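Local structure of gamma-glutamyltranspeptidase (Streptomyces lincolnensis, 6J3A) at residues Q284-P290 with Y336-R341; L305-K310 with W538-S542; V135-E139 with A189-K193. The protein probably acts as a gamma-glutamyltransferase-like enzyme of the Ntn-hydrolase superfamily, as a homologue of the LmbA-type glutamyltranspeptidases. All blocks are in the same frame, centred on the assembly; numbering follows the deposited sequence.

Interaction 1 (Q284-P290 with Y336-R341)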
# COMPACT_ATOMS: atom_id res chain seq x y z
N GLN A 284 -11.69 -30.12 2.09
CA GLN A 284 -11.94 -31.28 1.22
C GLN A 284 -11.04 -31.30 -0.00
O GLN A 284 -10.60 -32.35 -0.45
CB GLN A 284 -13.41 -31.34 0.78
CG GLN A 284 -14.34 -31.90 1.84
CD GLN A 284 -15.62 -32.49 1.29
OE1 GLN A 284 -16.71 -32.10 1.70
NE2 GLN A 284 -15.49 -33.45 0.36
N GLN A 285 -10.75 -30.12 -0.54
CA GLN A 285 -9.82 -30.00 -1.65
C GLN A 285 -8.39 -30.42 -1.28
O GLN A 285 -7.69 -31.02 -2.11
CB GLN A 285 -9.84 -28.58 -2.21
CG GLN A 285 -11.08 -28.29 -3.03
CD GLN A 285 -11.18 -26.82 -3.42
OE1 GLN A 285 -10.64 -26.40 -4.43
NE2 GLN A 285 -11.88 -26.04 -2.60
N LEU A 286 -7.99 -30.12 -0.05
CA LEU A 286 -6.67 -30.48 0.48
C LEU A 286 -6.57 -31.98 0.74
O LEU A 286 -5.55 -32.60 0.41
CB LEU A 286 -6.41 -29.75 1.80
CG LEU A 286 -6.13 -28.26 1.74
CD1 LEU A 286 -6.09 -27.69 3.15
CD2 LEU A 286 -4.83 -27.99 1.03
N ALA A 287 -7.62 -32.53 1.34
CA ALA A 287 -7.74 -33.98 1.54
C ALA A 287 -7.72 -34.80 0.24
O ALA A 287 -7.31 -35.95 0.23
CB ALA A 287 -8.99 -34.29 2.33
N LEU A 288 -8.18 -34.20 -0.84
CA LEU A 288 -8.18 -34.85 -2.16
C LEU A 288 -6.80 -35.02 -2.76
O LEU A 288 -6.59 -35.91 -3.58
CB LEU A 288 -9.07 -34.07 -3.15
CG LEU A 288 -10.41 -34.63 -3.64
CD1 LEU A 288 -10.91 -35.84 -2.89
CD2 LEU A 288 -11.47 -33.53 -3.60
N LEU A 289 -5.86 -34.16 -2.36
CA LEU A 289 -4.58 -34.09 -3.04
C LEU A 289 -3.73 -35.33 -2.79
O LEU A 289 -3.77 -35.88 -1.69
CB LEU A 289 -3.82 -32.84 -2.58
CG LEU A 289 -4.50 -31.50 -2.89
CD1 LEU A 289 -3.83 -30.38 -2.10
CD2 LEU A 289 -4.51 -31.20 -4.38
N PRO A 290 -2.99 -35.79 -3.81
CA PRO A 290 -1.98 -36.80 -3.53
C PRO A 290 -0.78 -36.20 -2.77
O PRO A 290 -0.59 -34.98 -2.77
CB PRO A 290 -1.56 -37.29 -4.92
CG PRO A 290 -1.85 -36.16 -5.84
CD PRO A 290 -3.03 -35.44 -5.24
N TYR A 336 -12.07 -42.31 2.52
CA TYR A 336 -13.01 -41.69 1.57
C TYR A 336 -12.30 -41.03 0.38
O TYR A 336 -12.66 -41.24 -0.79
CB TYR A 336 -13.85 -40.66 2.33
CG TYR A 336 -14.83 -39.88 1.50
CD1 TYR A 336 -15.94 -40.49 0.94
CD2 TYR A 336 -14.65 -38.52 1.27
CE1 TYR A 336 -16.84 -39.77 0.18
CE2 TYR A 336 -15.54 -37.79 0.51
CZ TYR A 336 -16.65 -38.43 -0.02
OH TYR A 336 -17.54 -37.71 -0.78
N ASN A 337 -11.29 -40.23 0.71
CA ASN A 337 -10.57 -39.41 -0.25
C ASN A 337 -9.65 -40.22 -1.18
O ASN A 337 -9.41 -39.84 -2.34
CB ASN A 337 -9.81 -38.32 0.50
CG ASN A 337 -10.75 -37.24 1.03
OD1 ASN A 337 -11.26 -36.45 0.25
ND2 ASN A 337 -11.00 -37.24 2.34
N ALA A 338 -9.17 -41.36 -0.68
CA ALA A 338 -8.43 -42.31 -1.50
C ALA A 338 -9.33 -42.79 -2.64
O ALA A 338 -8.92 -42.83 -3.79
CB ALA A 338 -7.95 -43.49 -0.66
N GLY A 339 -10.56 -43.14 -2.29
CA GLY A 339 -11.57 -43.44 -3.30
C GLY A 339 -11.78 -42.29 -4.26
O GLY A 339 -11.70 -42.46 -5.48
N ARG A 340 -12.01 -41.11 -3.71
CA ARG A 340 -12.40 -39.93 -4.50
C ARG A 340 -11.37 -39.40 -5.49
O ARG A 340 -11.73 -39.05 -6.61
CB ARG A 340 -12.83 -38.79 -3.58
CG ARG A 340 -14.01 -39.14 -2.69
CD ARG A 340 -15.15 -38.18 -2.93
NE ARG A 340 -15.87 -38.43 -4.17
CZ ARG A 340 -16.67 -37.56 -4.78
NH1 ARG A 340 -16.87 -36.33 -4.29
NH2 ARG A 340 -17.27 -37.91 -5.90
N ARG A 341 -10.09 -39.36 -5.09
CA ARG A 341 -9.04 -38.84 -5.98
C ARG A 341 -8.80 -39.65 -7.26
O ARG A 341 -8.23 -39.12 -8.21
CB ARG A 341 -7.72 -38.63 -5.23
CG ARG A 341 -6.86 -39.86 -4.92
CD ARG A 341 -5.53 -39.44 -4.29
NE ARG A 341 -5.78 -38.66 -3.07
CZ ARG A 341 -5.72 -39.12 -1.82
NH1 ARG A 341 -6.02 -38.29 -0.81
NH2 ARG A 341 -5.38 -40.37 -1.54
O HOH W 1 -12.74 -34.40 -0.24

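Interaction 2 (L305-K310 with W538-S542)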
# COMPACT_ATOMS: atom_id res chain seq x y z
N LEU A 305 -6.14 -29.51 -9.62
CA LEU A 305 -6.90 -28.68 -8.68
C LEU A 305 -8.32 -28.38 -9.12
O LEU A 305 -9.21 -28.25 -8.27
CB LEU A 305 -6.16 -27.37 -8.41
CG LEU A 305 -4.79 -27.49 -7.73
CD1 LEU A 305 -4.26 -26.11 -7.34
CD2 LEU A 305 -4.81 -28.39 -6.51
N VAL A 306 -8.54 -28.24 -10.43
CA VAL A 306 -9.88 -27.94 -10.97
C VAL A 306 -10.81 -29.14 -10.76
O VAL A 306 -11.90 -29.03 -10.17
CB VAL A 306 -9.80 -27.52 -12.47
CG1 VAL A 306 -11.18 -27.45 -13.13
CG2 VAL A 306 -9.10 -26.18 -12.60
N GLU A 307 -10.37 -30.30 -11.22
CA GLU A 307 -11.13 -31.53 -11.05
C GLU A 307 -11.38 -31.84 -9.57
O GLU A 307 -12.49 -32.21 -9.19
CB GLU A 307 -10.42 -32.70 -11.76
CG GLU A 307 -10.32 -32.53 -13.27
CD GLU A 307 -11.64 -32.13 -13.87
OE1 GLU A 307 -11.80 -30.93 -14.19
OE2 GLU A 307 -12.54 -33.01 -13.98
N GLY A 308 -10.36 -31.66 -8.74
CA GLY A 308 -10.50 -31.84 -7.30
C GLY A 308 -11.52 -30.89 -6.70
O GLY A 308 -12.35 -31.29 -5.88
N CYS A 309 -11.47 -29.63 -7.12
CA CYS A 309 -12.46 -28.62 -6.72
C CYS A 309 -13.90 -28.99 -7.10
O CYS A 309 -14.81 -28.86 -6.28
CB CYS A 309 -12.09 -27.27 -7.31
SG CYS A 309 -13.32 -26.00 -6.97
N LYS A 310 -14.09 -29.46 -8.34
CA LYS A 310 -15.41 -29.95 -8.79
C LYS A 310 -15.97 -31.03 -7.85
O LYS A 310 -17.11 -30.95 -7.43
CB LYS A 310 -15.35 -30.47 -10.24
CG LYS A 310 -15.63 -29.39 -11.28
CD LYS A 310 -14.54 -29.21 -12.33
CE LYS A 310 -14.92 -29.76 -13.68
NZ LYS A 310 -13.94 -29.30 -14.71
N TRP A 538 -7.54 -18.49 -10.88
CA TRP A 538 -8.58 -19.07 -11.74
C TRP A 538 -9.71 -19.62 -10.87
O TRP A 538 -9.54 -19.78 -9.67
CB TRP A 538 -8.00 -20.21 -12.59
CG TRP A 538 -7.60 -21.43 -11.76
CD1 TRP A 538 -8.34 -22.56 -11.52
CD2 TRP A 538 -6.38 -21.60 -11.02
NE1 TRP A 538 -7.66 -23.42 -10.69
CE2 TRP A 538 -6.45 -22.86 -10.37
CE3 TRP A 538 -5.24 -20.81 -10.84
CZ2 TRP A 538 -5.42 -23.34 -9.56
CZ3 TRP A 538 -4.20 -21.30 -10.04
CH2 TRP A 538 -4.30 -22.55 -9.41
N HIS A 539 -10.83 -19.94 -11.51
CA HIS A 539 -11.95 -20.63 -10.84
C HIS A 539 -12.74 -21.43 -11.85
O HIS A 539 -12.63 -21.18 -13.05
CB HIS A 539 -12.90 -19.64 -10.16
CG HIS A 539 -13.74 -18.84 -11.11
ND1 HIS A 539 -15.09 -19.08 -11.30
CD2 HIS A 539 -13.44 -17.80 -11.92
CE1 HIS A 539 -15.57 -18.22 -12.17
NE2 HIS A 539 -14.59 -17.44 -12.57
N ASN A 540 -13.53 -22.39 -11.36
CA ASN A 540 -14.53 -23.07 -12.20
C ASN A 540 -15.95 -22.73 -11.74
O ASN A 540 -16.15 -22.24 -10.62
CB ASN A 540 -14.29 -24.58 -12.23
CG ASN A 540 -14.82 -25.31 -11.00
OD1 ASN A 540 -16.01 -25.57 -10.89
ND2 ASN A 540 -13.92 -25.67 -10.10
N ASP A 541 -16.92 -23.00 -12.62
CA ASP A 541 -18.35 -22.80 -12.32
C ASP A 541 -19.17 -24.06 -12.61
O ASP A 541 -20.37 -23.98 -12.89
CB ASP A 541 -18.93 -21.63 -13.14
CG ASP A 541 -18.46 -20.27 -12.66
OD1 ASP A 541 -18.54 -19.97 -11.44
OD2 ASP A 541 -18.05 -19.49 -13.53
N SER A 542 -18.54 -25.23 -12.49
CA SER A 542 -19.19 -26.50 -12.80
C SER A 542 -19.84 -27.11 -11.55
O SER A 542 -19.47 -28.18 -11.09
CB SER A 542 -18.21 -27.47 -13.46
OG SER A 542 -18.90 -28.58 -13.98

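Interaction 3 (V135-E139 with A189-K193)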
# COMPACT_ATOMS: atom_id res chain seq x y z
N VAL A 135 -18.46 6.46 11.57
CA VAL A 135 -19.32 7.63 11.79
C VAL A 135 -18.83 8.86 11.02
O VAL A 135 -19.60 9.54 10.36
CB VAL A 135 -19.39 8.02 13.29
CG1 VAL A 135 -20.17 9.33 13.49
CG2 VAL A 135 -20.05 6.93 14.12
N GLY A 136 -17.54 9.14 11.15
CA GLY A 136 -16.89 10.24 10.43
C GLY A 136 -17.02 10.15 8.92
O GLY A 136 -17.38 11.12 8.27
N TYR A 137 -16.76 8.97 8.37
CA TYR A 137 -16.90 8.78 6.92
C TYR A 137 -18.36 8.75 6.48
O TYR A 137 -18.67 9.09 5.34
CB TYR A 137 -16.19 7.50 6.46
CG TYR A 137 -14.68 7.60 6.57
CD1 TYR A 137 -13.97 8.56 5.84
CD2 TYR A 137 -13.96 6.75 7.41
CE1 TYR A 137 -12.59 8.67 5.94
CE2 TYR A 137 -12.57 6.87 7.52
CZ TYR A 137 -11.90 7.82 6.78
OH TYR A 137 -10.54 7.94 6.87
N ALA A 138 -19.24 8.36 7.38
CA ALA A 138 -20.66 8.35 7.09
C ALA A 138 -21.21 9.76 7.00
O ALA A 138 -21.86 10.11 6.02
CB ALA A 138 -21.40 7.56 8.15
N GLU A 139 -20.94 10.58 8.02
CA GLU A 139 -21.49 11.95 8.04
C GLU A 139 -20.68 12.95 7.19
O GLU A 139 -21.28 13.75 6.49
CB GLU A 139 -21.75 12.46 9.47
CG GLU A 139 -20.61 13.18 10.17
CD GLU A 139 -21.04 13.77 11.50
OE1 GLU A 139 -21.70 14.83 11.52
OE2 GLU A 139 -20.71 13.17 12.54
N ALA A 189 -24.97 7.51 9.88
CA ALA A 189 -24.19 8.23 10.87
C ALA A 189 -25.03 8.54 12.11
O ALA A 189 -24.59 8.29 13.22
CB ALA A 189 -23.64 9.50 10.28
N ALA A 190 -26.23 9.08 11.89
CA ALA A 190 -27.19 9.37 12.99
C ALA A 190 -27.55 8.13 13.84
O ALA A 190 -27.72 8.22 15.08
CB ALA A 190 -28.45 10.01 12.44
N THR A 191 -27.65 7.00 13.15
CA THR A 191 -28.01 5.72 13.76
C THR A 191 -26.98 5.23 14.78
O THR A 191 -27.36 4.78 15.87
CB THR A 191 -28.24 4.64 12.67
OG1 THR A 191 -29.25 5.09 11.77
CG2 THR A 191 -28.67 3.29 13.29
N TRP A 192 -25.69 5.29 14.42
CA TRP A 192 -24.63 4.92 15.37
C TRP A 192 -24.51 5.95 16.50
O TRP A 192 -24.24 5.59 17.64
CB TRP A 192 -23.26 4.72 14.70
CG TRP A 192 -23.18 3.66 13.63
CD1 TRP A 192 -22.43 3.71 12.49
CD2 TRP A 192 -23.85 2.38 13.61
NE1 TRP A 192 -22.59 2.56 11.75
CE2 TRP A 192 -23.46 1.74 12.41
CE3 TRP A 192 -24.74 1.73 14.46
CZ2 TRP A 192 -23.93 0.48 12.06
CZ3 TRP A 192 -25.20 0.49 14.12
CH2 TRP A 192 -24.80 -0.13 12.93
N LYS A 193 -24.72 7.22 16.18
CA LYS A 193 -24.67 8.26 17.19
C LYS A 193 -25.73 8.04 18.26
O LYS A 193 -25.45 8.12 19.45
CB LYS A 193 -24.83 9.64 16.58
CG LYS A 193 -23.56 10.17 15.93
CD LYS A 193 -23.72 11.65 15.68
CE LYS A 193 -22.63 12.22 14.80
NZ LYS A 193 -23.10 13.54 14.30

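Interaction 1 (Q284-P290 with Y336-R341)
Arg-341 reaches Leu-288 by setting its CG between its own backbone N and carbonyl carbon (chi1 78°) and bending again at chi3, which curls the guanidinium against the C-terminal end of helix 280-288. There NE meets Leu-288 O at 2.9 Å in a nearly straight bond (174°). The oxygen lies in the guanidinium plane, whereas NE approaches from above the carbonyl plane. NH1 adds a weak, bent bond to Ala-287 O, also 2.9 Å away. The guanidinium is sandwiched as well: Asn-337 O sits 3.8 Å from its plane over one face, and Pro-290 CA comes over the opposite one. The positive charge probably suits the carbonyl-rich, electronegative end of the helix.

One turn back, Asn-337 lies against Ala-287, with ND2 3.6 Å from the methyl CB. Its CG stands beside its backbone N, and the amide is gripped at both ends: ND2 gives hydrogen bonds to Ser-333 O and Leu-331 O, while OD1 meets a water at 2.6 Å. That water also accepts from Gln-284 NE2 and lies 3.0 Å from Gln-284 O, linking Gln-284 of one helix to Asn-337 of the other. Beyond it, Gln-284 NE2 comes to the edge of the Tyr-336 ring, one face of which rests on Arg-340 CG. Gln-284 NE2 and Tyr-336 OH both bond to Asp-315 OD2, and Gln-284 OE1 to Tyr-320 OH. Leu-288 CD1 fills in against Arg-340 CB at 3.6 Å.

The helix segments cross steeply, at 76°. Helix 280-288 packs on strand 256-265 and helix 506-519, consistent with a helical layer on the beta core of the Ntn-hydrolase fold, and helix 334-341 crosses its C-terminal end, where an arginine serves the last carbonyls.

Interaction 2 (L305-K310 with W538-S542)
An Asx turn at Asn-540 belongs to this contact: the asparagine that makes it packs against Cys-309 and Lys-310 of helix 299-319. OD1 of Asn-540 accepts from the backbone N of Ser-542 at 3.0 Å, in the carbonyl plane and on a lone pair, which fixes how the amide is rotated. With OD1 so used, ND2 is turned to the helix and comes 3.2 Å from Cys-309 SG. The sulfur reaches that spot because it stands opposite its own backbone N about the CA-CB bond (chi1 176°).

The aliphatic part of Lys-310 passes obliquely across Asn-540 and on to Ser-542. CG is 3.9 Å from Asn-540 OD1, and the same carbon is 3.9 Å from Ser-542 CB. Bends at chi2 and chi3 then carry NZ back to its own helix, where it forms a salt bridge with Glu-307 OE1 at 2.7 Å, on the syn lone pair of that carboxylate.

At the start of the strand Trp-538 meets the preceding helical turn. Leu-305 CD1 comes up to the edge of the indole, 3.7 Å from CZ2 and near the ring plane, its side chain about perpendicular to that of the tryptophan. Val-306 CG2 approaches Trp-538 NE1 obliquely at 3.7 Å. His-512 stacks on the indole, and Gln-508 OE1 accepts from Asn-540 N, so helix 506-519 holds the strand too. Val-306 also touches Val-557 on the neighbouring strand 556-560.

The helix and strand segments run at 40° to each other. Their contacts are mostly packing of apolar groups, and the grip is van der Waals in the main: the strong polar bonds described here belong to the turn, to the lysine-glutamate pair or to outside partners, although the close approach of ND2 to SG may add a little electrostatic attraction.

Interaction 3 (V135-E139 with A189-K193)
Ala-189 CB packs into the surface of the other helix, 3.6 Å from Ala-138 CB and 3.6 Å from Glu-139 CB. With a methyl as the only side chain at this point, the backbones come close, and the CA atoms of Val-135 and Ala-189 are 5.0 Å apart. Val-135 spreads its two methyls along the partner helix: CG2 touches Trp-192 CB at 3.9 Å and lies near the plane of the indole at its edge, while CG1 reaches Lys-193 CE at 4.0 Å.

On the outer flank Lys-193, extended beyond CG, brings NZ to Glu-139 OE2 at 3.0 Å. This is a salt bridge whose hydrogen bond is weak, and the two side chains meet at about a right angle. Glu-139 starts with its CG between backbone N and carbonyl carbon (chi1 90°) and continues extended at chi2 (173°), which puts the carboxylate in front of the lysine. A leucine in place of Glu-139 would probably leave the Lys-193 ammonium without this mate and its end freer to swing into solvent.

The two segments form a roughly antiparallel helix pair, 145° between their directions, with a closest approach of the segment axes of 9.3 Å, joining helix 127-140 to helix 186-200 within the run of helices from 87-92 to 220-229.

Further out, the backbone of Ala-138 is hydrogen-bonded to that of Asn-185, just before helix 186-200, tying the two elements near the alanine contact. Trp-192 turns its ring edge-to-face with Phe-45 and touches Pro-57, while Thr-191 OG1 is bonded to Leu-452 O. Tyr-137 packs on Leu-21 and Ser-25 of helix 20-31, and its hydroxyl is hydrogen-bonded to Arg-617 NH1 of the second subunit.

Interactions 1 and 2 are neighbours, with centres 14 Å apart. They touch through helices 280-288 and 299-319, which follow each other in the chain: Leu-289 CD2 packs on Leu-305 CD2 at 3.5 Å. Their segments alternate in sequence, so 305-310 falls between the two halves of interaction 1, and strand 538-540 comes much later. Interaction 3 closes before either opens and lies on the opposite side of the chain's centre, about 49 Å from interaction 1 and 42 Å from interaction 2, centre to centre. The two regions do not touch and rest on different neighbours: helix 506-519 and strands 256-265 and 556-560 for the first two, helix 20-31 and the second subunit beside interaction 3.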